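Local coordinates for lipoprotein (Colwellia psychrerythraea, PDB 3O0Y), which is a putative lipoprotein of unknown function whose family belongs to a clan of metallopeptidases, so a peptidase-like role is possible but unproven, at residues K77-R80 with A81-S85. Sequence-based numbering, arbitrary orientation.
Sequences KQLR and AELLS
Leu-79 and Leu-83 run alongside each other, one helical turn apart, with their branches directed alike. Their touch is methyl to methyl, with CD1 of Leu-79 3.7 Å from CD1 of Leu-83. The two side chains leave the backbone differently. Leu-79 has CG anti to its own N (chi1 169°), whereas Leu-83 has CG anti to its carbonyl carbon (chi1 -68°). The CG of Leu-83 therefore stays close to the preceding turn, 3.5 Å from the carbonyl O of Leu-79. The backbone N of Leu-83 donates to Leu-79 O at 3.1 Å. Both leucines are buried. Leu-79 packs on Gln-45 and Arg-46, and Leu-83 reaches Phe-116.

Residues 77 to 85 all belong to the alpha-helix 73-92, and the bonded pairs are i to i+4 neighbours. Helix 100-117 covers the Leu-83 and Leu-84 side. The backbone bonds are close to straight. The shortest runs from Leu-84 N to Arg-80 O at 2.8 Å, with an N-H...O angle of 162°. The CB of Leu-84 sits 3.3 Å from the same Arg-80 O.

The Arg-80 side chain leaves CA away from the next turn, although Arg-80 CB is still only 3.2 Å from Ala-81 N. Its chain is extended from CG to NE and runs back past the preceding turn. There NH2 forms a salt bridge with Glu-76 OE1 and a hydrogen bond with the backbone O of Ile-124. Glu-82 heads for the N-terminal helix 27-44 instead. Glu-82 CB is 3.5 Å from the backbone O of Gln-78. Its OE2 takes hydrogen bonds from Ser-41 OG and Gln-37 NE2. Gln-78 gives its NE2 to Glu-74 OE2, one turn back along the same helix.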
loop_
_atom_site.group_PDB
_atom_site.type_symbol
_atom_site.label_atom_id
_atom_site.label_comp_id
_atom_site.label_asym_id
_atom_site.label_seq_id
_atom_site.Cartn_x
_atom_site.Cartn_y
_atom_site.Cartn_z
ATOM N N LYS A 77 0.926 -21.265 -10.127
ATOM C CA LYS A 77 -0.029 -22.343 -9.851
ATOM C C LYS A 77 0.273 -23.063 -8.522
ATOM O O LYS A 77 -0.618 -23.275 -7.704
ATOM C CB LYS A 77 -0.003 -23.363 -11.001
ATOM C CG LYS A 77 -0.935 -24.594 -10.746
ATOM C CD LYS A 77 -0.899 -25.583 -11.973
ATOM C CE LYS A 77 -2.161 -26.525 -11.888
ATOM N NZ LYS A 77 -1.960 -27.734 -12.741
ATOM N N GLN A 78 1.547 -23.415 -8.276
ATOM C CA GLN A 78 1.905 -24.196 -7.115
ATOM C C GLN A 78 1.779 -23.359 -5.841
ATOM O O GLN A 78 1.380 -23.893 -4.804
ATOM C CB GLN A 78 3.326 -24.758 -7.185
ATOM C CG GLN A 78 3.451 -25.842 -8.283
ATOM C CD GLN A 78 4.916 -26.350 -8.451
ATOM O OE1 GLN A 78 5.785 -26.068 -7.612
ATOM N NE2 GLN A 78 5.168 -27.133 -9.522
ATOM N N LEU A 79 2.148 -22.070 -5.927
ATOM C CA LEU A 79 2.084 -21.204 -4.774
ATOM C C LEU A 79 0.603 -21.107 -4.330
ATOM O O LEU A 79 0.266 -21.287 -3.163
ATOM C CB LEU A 79 2.630 -19.789 -5.101
ATOM C CG LEU A 79 2.393 -18.684 -4.077
ATOM C CD1 LEU A 79 2.989 -19.057 -2.794
ATOM C CD2 LEU A 79 2.928 -17.302 -4.550
ATOM N N ARG A 80 -0.272 -20.797 -5.260
ATOM C CA ARG A 80 -1.681 -20.577 -4.984
ATOM C C ARG A 80 -2.333 -21.883 -4.492
ATOM O O ARG A 80 -3.158 -21.888 -3.571
ATOM C CB ARG A 80 -2.404 -20.022 -6.201
ATOM C CG ARG A 80 -1.834 -18.714 -6.723
ATOM C CD ARG A 80 -2.562 -18.213 -7.930
ATOM N NE ARG A 80 -1.870 -17.179 -8.598
ATOM C CZ ARG A 80 -2.389 -16.371 -9.537
ATOM N NH1 ARG A 80 -3.658 -16.479 -9.952
ATOM N NH2 ARG A 80 -1.547 -15.559 -10.172
ATOM N N ALA A 81 -2.029 -22.983 -5.162
ATOM C CA ALA A 81 -2.621 -24.262 -4.759
ATOM C C ALA A 81 -2.281 -24.644 -3.339
ATOM O O ALA A 81 -3.163 -25.074 -2.613
ATOM C CB ALA A 81 -2.205 -25.379 -5.712
ATOM N N GLU A 82 -1.036 -24.412 -2.934
ATOM C CA GLU A 82 -0.625 -24.656 -1.570
ATOM C C GLU A 82 -1.342 -23.794 -0.551
ATOM O O GLU A 82 -1.869 -24.291 0.459
ATOM C CB GLU A 82 0.861 -24.455 -1.386
ATOM C CG GLU A 82 1.280 -24.748 0.106
ATOM C CD GLU A 82 2.766 -24.796 0.355
ATOM O OE1 GLU A 82 3.583 -24.499 -0.578
ATOM O OE2 GLU A 82 3.101 -25.179 1.494
ATOM N N LEU A 83 -1.420 -22.501 -0.839
ATOM C CA LEU A 83 -2.102 -21.617 0.095
ATOM C C LEU A 83 -3.592 -21.942 0.149
ATOM O O LEU A 83 -4.195 -21.844 1.176
ATOM C CB LEU A 83 -1.883 -20.155 -0.285
ATOM C CG LEU A 83 -0.423 -19.744 -0.093
ATOM C CD1 LEU A 83 -0.210 -18.482 -0.959
ATOM C CD2 LEU A 83 -0.188 -19.483 1.368
ATOM N N LEU A 84 -4.209 -22.253 -0.965
ATOM C CA LEU A 84 -5.650 -22.596 -0.976
ATOM C C LEU A 84 -5.895 -23.907 -0.165
ATOM O O LEU A 84 -6.818 -24.015 0.621
ATOM C CB LEU A 84 -6.128 -22.738 -2.441
ATOM C CG LEU A 84 -7.646 -22.860 -2.547
ATOM C CD1 LEU A 84 -8.348 -21.625 -1.902
ATOM C CD2 LEU A 84 -8.087 -23.011 -4.016
ATOM N N SER A 85 -5.014 -24.877 -0.318
ATOM C CA SER A 85 -5.085 -26.131 0.453
ATOM C C SER A 85 -4.979 -25.849 1.942
ATOM O O SER A 85 -5.768 -26.331 2.717
ATOM C CB SER A 85 -3.958 -27.062 0.059
ATOM O OG SER A 85 -4.334 -27.521 -1.241
#